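Long-range contacts in cortical-lytic enzyme (Bacillus cereus, PDB 4S3J), which cleaves partially degraded cortex peptidoglycan as an N-acetylglucosaminidase during spore germination, recognising the muramic acid delta-lactam of the spore wall: residues I108-P113 against G404-K409; L133-Y138 against I168-I173. One frame throughout, in Å; residues are numbered along the deposited sequence.

Overall arrangement
Both contacts belong to the TIM barrel of the glycosyl hydrolase family 18 domain, and their centres lie about 9 Å apart. Strands 404-408, 104-111, 135-143 and 168-177 stand side by side in that order round the barrel wall. Interaction 1 pairs the first barrel strand with the last, 291 residues on, and so closes the barrel. Interaction 2, whose segments are 30 residues apart, falls within that span and joins the second strand to the third. The seam between strands 104-111 and 135-143 ties the two together: Leu111 N lies 2.9 Å from Ala137 O, a probable hydrogen bond, and Tyr110 packs on Ala137.

Interaction 1 of 2, residues I108-P113 against G404-K409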
ATOM      1  N   ILE A 108      -0.647   3.447  -6.884  1.00 15.56           N
ATOM      2  CA  ILE A 108      -2.029   3.061  -7.093  1.00 14.05           C
ATOM      3  C   ILE A 108      -2.737   3.082  -5.756  1.00 15.03           C
ATOM      4  O   ILE A 108      -2.114   2.769  -4.745  1.00 15.63           O
ATOM      5  CB  ILE A 108      -2.174   1.642  -7.669  1.00 15.13           C
ATOM      6  CG1 ILE A 108      -1.369   1.502  -8.965  1.00 20.43           C
ATOM      7  CG2 ILE A 108      -3.655   1.287  -7.863  1.00 16.59           C
ATOM      8  CD1 ILE A 108      -1.141   0.065  -9.336  1.00 24.29           C
ATOM      9  N   ALA A 109      -4.003   3.474  -5.729  1.00 14.77           N
ATOM     10  CA  ALA A 109      -4.844   3.209  -4.558  1.00 13.86           C
ATOM     11  C   ALA A 109      -6.190   2.635  -4.976  1.00 14.88           C
ATOM     12  O   ALA A 109      -6.792   3.091  -5.946  1.00 16.56           O
ATOM     13  CB  ALA A 109      -5.055   4.458  -3.740  1.00 16.53           C
ATOM     14  N   TYR A 110      -6.665   1.655  -4.212  1.00 14.05           N
ATOM     15  CA  TYR A 110      -7.944   1.015  -4.442  1.00 14.75           C
ATOM     16  C   TYR A 110      -9.040   1.651  -3.611  1.00 16.26           C
ATOM     17  O   TYR A 110      -8.806   2.029  -2.467  1.00 15.81           O
ATOM     18  CB  TYR A 110      -7.861  -0.485  -4.110  1.00 14.26           C
ATOM     19  CG  TYR A 110      -7.192  -1.299  -5.200  1.00 13.98           C
ATOM     20  CD1 TYR A 110      -5.815  -1.327  -5.343  1.00 17.02           C
ATOM     21  CD2 TYR A 110      -7.962  -2.026  -6.111  1.00 15.88           C
ATOM     22  CE1 TYR A 110      -5.207  -2.066  -6.360  1.00 20.70           C
ATOM     23  CE2 TYR A 110      -7.355  -2.764  -7.133  1.00 20.54           C
ATOM     24  CZ  TYR A 110      -5.972  -2.777  -7.246  1.00 23.65           C
ATOM     25  OH  TYR A 110      -5.323  -3.482  -8.256  1.00 22.67           O
ATOM     26  N   LEU A 111     -10.237   1.738  -4.192  1.00 15.45           N
ATOM     27  CA  LEU A 111     -11.445   2.228  -3.533  1.00 15.37           C
ATOM     28  C   LEU A 111     -12.465   1.119  -3.559  1.00 16.92           C
ATOM     29  O   LEU A 111     -12.772   0.612  -4.639  1.00 16.87           O
ATOM     30  CB  LEU A 111     -12.000   3.463  -4.257  1.00 18.91           C
ATOM     31  CG  LEU A 111     -13.366   4.006  -3.848  1.00 21.95           C
ATOM     32  CD1 LEU A 111     -13.294   4.599  -2.443  1.00 20.04           C
ATOM     33  CD2 LEU A 111     -13.899   5.044  -4.837  1.00 22.02           C
ATOM     34  N   GLN A 112     -12.992   0.740  -2.400  1.00 14.15           N
ATOM     35  CA  GLN A 112     -13.969  -0.334  -2.310  1.00 13.61           C
ATOM     36  C   GLN A 112     -15.088   0.061  -1.371  1.00 16.22           C
ATOM     37  O   GLN A 112     -15.009  -0.229  -0.182  1.00 24.21           O
ATOM     38  CB  GLN A 112     -13.317  -1.626  -1.814  1.00 20.45           C
ATOM     39  CG  GLN A 112     -14.303  -2.788  -1.738  1.00 21.22           C
ATOM     40  CD  GLN A 112     -13.826  -3.932  -0.862  1.00 28.92           C
ATOM     41  OE1 GLN A 112     -13.309  -3.725   0.239  1.00 23.04           O
ATOM     42  NE2 GLN A 112     -13.986  -5.152  -1.361  1.00 32.69           N
ATOM     43  N   PRO A 113     -16.139   0.699  -1.892  1.00 22.41           N
ATOM     44  CA  PRO A 113     -17.240   1.098  -1.004  1.00 25.49           C
ATOM     45  C   PRO A 113     -18.089  -0.085  -0.547  1.00 31.75           C
ATOM     46  O   PRO A 113     -18.078  -1.135  -1.196  1.00 23.32           O
ATOM     47  CB  PRO A 113     -18.060   2.069  -1.870  1.00 27.97           C
ATOM     48  CG  PRO A 113     -17.164   2.445  -2.995  1.00 25.88           C
ATOM     49  CD  PRO A 113     -16.322   1.237  -3.246  1.00 24.86           C
ATOM     50  N   GLY A 404       6.655   0.506  -8.465  1.00 23.26           N
ATOM     51  CA  GLY A 404       5.723   1.285  -7.690  1.00 20.39           C
ATOM     52  C   GLY A 404       5.101   0.561  -6.525  1.00 13.50           C
ATOM     53  O   GLY A 404       5.581  -0.481  -6.085  1.00 17.73           O
ATOM     54  N   ILE A 405       4.035   1.167  -6.010  1.00 14.83           N
ATOM     55  CA  ILE A 405       3.362   0.708  -4.806  1.00 14.35           C
ATOM     56  C   ILE A 405       1.846   0.814  -5.027  1.00 16.72           C
ATOM     57  O   ILE A 405       1.361   1.753  -5.656  1.00 17.17           O
ATOM     58  CB  ILE A 405       3.831   1.538  -3.568  1.00 16.71           C
ATOM     59  CG1 ILE A 405       3.201   1.033  -2.270  1.00 17.90           C
ATOM     60  CG2 ILE A 405       3.529   3.003  -3.756  1.00 17.13           C
ATOM     61  CD1 ILE A 405       3.871   1.619  -1.046  1.00 15.37           C
ATOM     62  N   SER A 406       1.103  -0.168  -4.519  1.00 16.12           N
ATOM     63  CA  SER A 406      -0.336  -0.221  -4.665  1.00 14.49           C
ATOM     64  C   SER A 406      -1.001  -0.355  -3.305  1.00 13.19           C
ATOM     65  O   SER A 406      -0.801  -1.340  -2.610  1.00 14.71           O
ATOM     66  CB  SER A 406      -0.719  -1.399  -5.578  1.00 16.00           C
ATOM     67  OG  SER A 406      -2.118  -1.515  -5.729  1.00 18.49           O
ATOM     68  N   TYR A 407      -1.802   0.639  -2.946  1.00 13.28           N
ATOM     69  CA  TYR A 407      -2.381   0.718  -1.605  1.00 13.80           C
ATOM     70  C   TYR A 407      -3.794   0.142  -1.503  1.00 15.52           C
ATOM     71  O   TYR A 407      -4.682   0.537  -2.256  1.00 16.01           O
ATOM     72  CB  TYR A 407      -2.423   2.159  -1.171  1.00 13.83           C
ATOM     73  CG  TYR A 407      -1.090   2.795  -0.866  1.00 13.69           C
ATOM     74  CD1 TYR A 407      -0.426   2.530   0.342  1.00 14.16           C
ATOM     75  CD2 TYR A 407      -0.505   3.691  -1.739  1.00 13.44           C
ATOM     76  CE1 TYR A 407       0.788   3.148   0.645  1.00 13.45           C
ATOM     77  CE2 TYR A 407       0.718   4.322  -1.438  1.00 13.02           C
ATOM     78  CZ  TYR A 407       1.357   4.042  -0.248  1.00 14.30           C
ATOM     79  OH  TYR A 407       2.552   4.659   0.106  1.00 15.67           O
ATOM     80  N   TRP A 408      -4.003  -0.746  -0.528  1.00 14.23           N
ATOM     81  CA  TRP A 408      -5.332  -1.228  -0.142  1.00 14.44           C
ATOM     82  C   TRP A 408      -5.607  -0.726   1.285  1.00 14.43           C
ATOM     83  O   TRP A 408      -4.978  -1.224   2.231  1.00 15.35           O
ATOM     84  CB  TRP A 408      -5.424  -2.754  -0.170  1.00 16.61           C
ATOM     85  CG  TRP A 408      -6.846  -3.227   0.024  1.00 15.01           C
ATOM     86  CD1 TRP A 408      -7.502  -3.401   1.205  1.00 13.99           C
ATOM     87  CD2 TRP A 408      -7.785  -3.544  -1.001  1.00 14.83           C
ATOM     88  NE1 TRP A 408      -8.793  -3.825   0.980  1.00 16.74           N
ATOM     89  CE2 TRP A 408      -8.990  -3.909  -0.370  1.00 16.14           C
ATOM     90  CE3 TRP A 408      -7.730  -3.547  -2.396  1.00 14.25           C
ATOM     91  CZ2 TRP A 408     -10.127  -4.284  -1.078  1.00 15.27           C
ATOM     92  CZ3 TRP A 408      -8.865  -3.918  -3.097  1.00 16.09           C
ATOM     93  CH2 TRP A 408     -10.043  -4.276  -2.437  1.00 17.41           C
ATOM     94  N   LYS A 409      -6.511   0.227   1.495  1.00 15.33           N
ATOM     95  CA  LYS A 409      -7.387   0.861   0.511  1.00 14.31           C
ATOM     96  C   LYS A 409      -7.738   2.249   1.037  1.00 16.60           C
ATOM     97  O   LYS A 409      -7.485   2.559   2.205  1.00 16.08           O
ATOM     98  CB  LYS A 409      -8.677   0.046   0.280  1.00 16.15           C
ATOM     99  CG  LYS A 409      -9.498  -0.182   1.558  1.00 16.96           C
ATOM    100  CD  LYS A 409     -10.868  -0.826   1.247  1.00 17.64           C
ATOM    101  CE  LYS A 409     -11.607  -1.186   2.519  1.00 26.27           C
ATOM    102  NZ  LYS A 409     -13.002  -1.669   2.255  1.00 27.77           N
TER
HETATM  103  O   HOH W   1     -13.915   1.147   2.363  1.00 28.30           O
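Ile108 starts the pairing with Ile405 and Tyr407: its N donates to Ile405 O (2.9 Å), and its O accepts from Tyr407 N at 2.8 Å, the donor lying above the carbonyl plane. Parallel strands 104-111 and 404-408 are joined here, the first and last of the family 18 TIM barrel. The Ile108 side chain turns to the same face as Ser406, its CB 3.7 Å from Ser406 OG, and both touch Val280 of strand 278-281 in the barrel interior. Ala109 points to the other face with Tyr407, whose side chain touches Phe394 of helix 387-400 and whose ring meets Trp418. Tyr110 N continues the ladder to Tyr407 O (3.0 Å), an almost straight bond. With CG anti to the carbonyl carbon (chi1 -78°), the Tyr110 ring presents its edge to Ser406 OG, which lies 3.2 Å from CE1. The side chain of Trp408 crosses that of Tyr110 at about a right angle, bringing CE3 to 3.5 Å from Tyr110 CB; the two ring planes are inclined at 38°. Beyond the ladder, Gln112 reaches across to Trp408 and Lys409. Its OE1 receives Lys409 NZ at 2.9 Å, on a lone pair in the carbonyl plane, while its amide plane stands at 78° to the indole. The Trp408-Lys409 peptide is cis, a recurring feature after the tryptophan ending the last barrel strand in family 18 glycosidases, and Lys409 CB lies over one indole face, offset toward its rim. The side chain of Trp408 is about 8 Å from that of Glu220, the probable proton donor. Lys409 NZ is held mainly by Gln112 OE1 and a water shared with Gln112 O, its direct bond to that carbonyl being weak; past the last backbone bond, a side-chain and water-mediated link thus joins the segments.

Interaction 2 of 2, residues L133-Y138 against I168-I173; sequences LTYLAY and IPMLVI
Three backbone hydrogen bonds join Thr134 and Leu136 to Ile168 and Met170, pairing the second and third parallel strands of the TIM barrel. Ile168 N donates to Thr134 O (2.9 Å), Ile168 O accepts Leu136 N (3.0 Å), and Leu136 O receives Met170 N at 2.8 Å in a nearly straight bond. Leu136 thus uses both its N and O toward strand 168-177, whereas the neighbouring Ala137 turns its backbone to Ala109 and Leu111 of strand 104-111. Beyond Met170 the strands splay, their short axes inclined at 35°, and two waters take over the pairing. One donates to Leu136 O and Met170 O and accepts from Tyr138 N; the other donates to Met170 O and Tyr138 O and accepts from Val172 N. Met170 O therefore receives a bond from each water, and buried backbone groups at the opening seam are satisfied through water rather than by direct backbone hydrogen bonds.

Tyr135, Ala137, Ile168 and Met170 share one face, directed into the barrel. Tyr135 and Ile168 run side by side in the same direction, with Tyr135 CD1 3.5 Å from Ile168 CB; the tyrosine ring also meets that of Phe278. Met170 crosses Tyr135 at about a right angle in a Met-aromatic contact, its SD 4.9 Å from the ring centroid and approaching obliquely. A bend at the end of the methionine chain (chi3 59°) brings CE to Ala137 as well. Leu136 and Pro169 turn to the opposite face. Where the strands diverge, Val172 keeps the side chains in touch: its CB approaches Tyr138 O, and its CG2, anti to the carbonyl carbon, lies 3.7 Å from Ala137 CB.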
ATOM      1  N   LEU A 133      -1.688  10.103  -6.610  1.00 17.78           N
ATOM      2  CA  LEU A 133      -1.867   8.852  -7.353  1.00 16.15           C
ATOM      3  C   LEU A 133      -1.506   8.900  -8.833  1.00 17.41           C
ATOM      4  O   LEU A 133      -1.857   9.844  -9.554  1.00 20.09           O
ATOM      5  CB  LEU A 133      -3.317   8.401  -7.273  1.00 15.85           C
ATOM      6  CG  LEU A 133      -3.878   8.143  -5.885  1.00 16.09           C
ATOM      7  CD1 LEU A 133      -5.312   7.627  -6.070  1.00 17.57           C
ATOM      8  CD2 LEU A 133      -3.033   7.157  -5.116  1.00 15.92           C
ATOM      9  N   THR A 134      -0.849   7.847  -9.306  1.00 18.49           N
ATOM     10  CA  THR A 134      -0.726   7.640 -10.742  1.00 18.77           C
ATOM     11  C   THR A 134      -2.024   7.027 -11.270  1.00 18.53           C
ATOM     12  O   THR A 134      -2.524   7.394 -12.354  1.00 18.68           O
ATOM     13  CB  THR A 134       0.462   6.717 -11.100  1.00 18.70           C
ATOM     14  OG1 THR A 134       1.652   7.159 -10.427  1.00 20.51           O
ATOM     15  CG2 THR A 134       0.687   6.710 -12.612  1.00 18.43           C
ATOM     16  N   TYR A 135      -2.554   6.085 -10.483  1.00 18.20           N
ATOM     17  CA  TYR A 135      -3.760   5.340 -10.824  1.00 17.71           C
ATOM     18  C   TYR A 135      -4.742   5.285  -9.659  1.00 19.23           C
ATOM     19  O   TYR A 135      -4.318   5.153  -8.520  1.00 17.74           O
ATOM     20  CB  TYR A 135      -3.409   3.903 -11.208  1.00 19.02           C
ATOM     21  CG  TYR A 135      -2.511   3.735 -12.400  1.00 17.92           C
ATOM     22  CD1 TYR A 135      -3.044   3.689 -13.665  1.00 20.18           C
ATOM     23  CD2 TYR A 135      -1.139   3.597 -12.248  1.00 18.96           C
ATOM     24  CE1 TYR A 135      -2.244   3.528 -14.758  1.00 24.16           C
ATOM     25  CE2 TYR A 135      -0.318   3.427 -13.342  1.00 23.81           C
ATOM     26  CZ  TYR A 135      -0.885   3.396 -14.595  1.00 26.82           C
ATOM     27  OH  TYR A 135      -0.106   3.230 -15.727  1.00 32.82           O
ATOM     28  N   LEU A 136      -6.041   5.356  -9.969  1.00 17.41           N
ATOM     29  CA  LEU A 136      -7.132   5.138  -9.015  1.00 15.71           C
ATOM     30  C   LEU A 136      -7.915   3.911  -9.458  1.00 17.65           C
ATOM     31  O   LEU A 136      -8.375   3.846 -10.609  1.00 18.69           O
ATOM     32  CB  LEU A 136      -8.042   6.357  -8.933  1.00 17.50           C
ATOM     33  CG  LEU A 136      -9.262   6.236  -8.016  1.00 18.86           C
ATOM     34  CD1 LEU A 136      -8.845   6.034  -6.535  1.00 17.07           C
ATOM     35  CD2 LEU A 136     -10.156   7.451  -8.161  1.00 21.33           C
ATOM     36  N   ALA A 137      -8.064   2.950  -8.553  1.00 15.63           N
ATOM     37  CA  ALA A 137      -8.676   1.656  -8.864  1.00 15.68           C
ATOM     38  C   ALA A 137      -9.991   1.440  -8.144  1.00 14.97           C
ATOM     39  O   ALA A 137     -10.001   1.050  -6.970  1.00 15.50           O
ATOM     40  CB  ALA A 137      -7.725   0.522  -8.516  1.00 17.56           C
ATOM     41  N   TYR A 138     -11.101   1.658  -8.846  1.00 15.23           N
ATOM     42  CA  TYR A 138     -12.416   1.471  -8.266  1.00 15.62           C
ATOM     43  C   TYR A 138     -12.810  -0.003  -8.339  1.00 17.29           C
ATOM     44  O   TYR A 138     -13.054  -0.568  -9.409  1.00 18.07           O
ATOM     45  CB  TYR A 138     -13.427   2.391  -8.957  1.00 17.02           C
ATOM     46  CG  TYR A 138     -14.816   2.421  -8.332  1.00 18.75           C
ATOM     47  CD1 TYR A 138     -15.067   1.865  -7.092  1.00 23.76           C
ATOM     48  CD2 TYR A 138     -15.885   2.988  -9.012  1.00 17.77           C
ATOM     49  CE1 TYR A 138     -16.336   1.884  -6.547  1.00 29.30           C
ATOM     50  CE2 TYR A 138     -17.147   3.028  -8.457  1.00 18.06           C
ATOM     51  CZ  TYR A 138     -17.372   2.467  -7.243  1.00 20.35           C
ATOM     52  OH  TYR A 138     -18.645   2.488  -6.691  1.00 24.16           O
ATOM     53  N   ILE A 168      -4.944   8.293 -13.717  1.00 20.62           N
ATOM     54  CA  ILE A 168      -5.576   7.331 -14.630  1.00 22.55           C
ATOM     55  C   ILE A 168      -6.548   6.463 -13.858  1.00 21.58           C
ATOM     56  O   ILE A 168      -6.114   5.725 -12.988  1.00 19.74           O
ATOM     57  CB  ILE A 168      -4.559   6.373 -15.291  1.00 21.31           C
ATOM     58  CG1 ILE A 168      -3.428   7.127 -15.991  1.00 26.22           C
ATOM     59  CG2 ILE A 168      -5.286   5.364 -16.201  1.00 21.50           C
ATOM     60  CD1 ILE A 168      -3.852   7.959 -17.113  1.00 29.52           C
ATOM     61  N   PRO A 169      -7.861   6.507 -14.183  1.00 25.85           N
ATOM     62  CA  PRO A 169      -8.720   5.516 -13.518  1.00 22.02           C
ATOM     63  C   PRO A 169      -8.556   4.138 -14.151  1.00 18.79           C
ATOM     64  O   PRO A 169      -8.522   4.044 -15.369  1.00 22.62           O
ATOM     65  CB  PRO A 169     -10.127   6.081 -13.710  1.00 24.50           C
ATOM     66  CG  PRO A 169     -10.043   6.886 -14.956  1.00 21.48           C
ATOM     67  CD  PRO A 169      -8.637   7.431 -15.031  1.00 22.87           C
ATOM     68  N   MET A 170      -8.383   3.104 -13.335  1.00 18.66           N
ATOM     69  CA  MET A 170      -8.305   1.720 -13.831  1.00 17.28           C
ATOM     70  C   MET A 170      -9.686   1.108 -13.972  1.00 20.35           C
ATOM     71  O   MET A 170     -10.597   1.392 -13.179  1.00 20.29           O
ATOM     72  CB  MET A 170      -7.444   0.876 -12.885  1.00 18.37           C
ATOM     73  CG  MET A 170      -5.966   1.259 -12.869  1.00 22.05           C
ATOM     74  SD  MET A 170      -5.065   0.761 -11.372  1.00 21.12           S
ATOM     75  CE  MET A 170      -5.296  -1.004 -11.365  1.00 20.53           C
ATOM     76  N   LEU A 171      -9.852   0.303 -15.014  1.00 19.29           N
ATOM     77  CA  LEU A 171     -11.032  -0.536 -15.163  1.00 17.97           C
ATOM     78  C   LEU A 171     -10.722  -1.845 -14.462  1.00 18.19           C
ATOM     79  O   LEU A 171     -10.036  -2.714 -15.016  1.00 18.34           O
ATOM     80  CB  LEU A 171     -11.365  -0.744 -16.647  1.00 18.34           C
ATOM     81  CG  LEU A 171     -12.478  -1.749 -16.971  1.00 18.46           C
ATOM     82  CD1 LEU A 171     -13.726  -1.518 -16.154  1.00 20.91           C
ATOM     83  CD2 LEU A 171     -12.839  -1.698 -18.443  1.00 26.22           C
ATOM     84  N   VAL A 172     -11.190  -1.972 -13.222  1.00 16.77           N
ATOM     85  CA  VAL A 172     -10.899  -3.141 -12.429  1.00 16.44           C
ATOM     86  C   VAL A 172     -11.972  -4.201 -12.623  1.00 18.35           C
ATOM     87  O   VAL A 172     -13.122  -3.994 -12.276  1.00 17.81           O
ATOM     88  CB  VAL A 172     -10.808  -2.796 -10.918  1.00 15.85           C
ATOM     89  CG1 VAL A 172     -10.491  -4.030 -10.101  1.00 16.89           C
ATOM     90  CG2 VAL A 172      -9.766  -1.698 -10.657  1.00 18.40           C
ATOM     91  N   ILE A 173     -11.574  -5.338 -13.180  1.00 17.24           N
ATOM     92  CA  ILE A 173     -12.500  -6.416 -13.500  1.00 17.52           C
ATOM     93  C   ILE A 173     -12.206  -7.647 -12.651  1.00 16.98           C
ATOM     94  O   ILE A 173     -11.082  -8.157 -12.656  1.00 17.14           O
ATOM     95  CB  ILE A 173     -12.415  -6.777 -15.001  1.00 18.51           C
ATOM     96  CG1 ILE A 173     -12.780  -5.561 -15.848  1.00 23.67           C
ATOM     97  CG2 ILE A 173     -13.360  -7.918 -15.353  1.00 18.60           C
ATOM     98  CD1 ILE A 173     -12.240  -5.609 -17.250  1.00 26.72           C
TER
HETATM   99  O   HOH W   2     -11.050   3.245 -11.238  1.00 18.75           O
HETATM  100  O   HOH W   3     -12.920   0.128 -12.100  1.00 16.76           O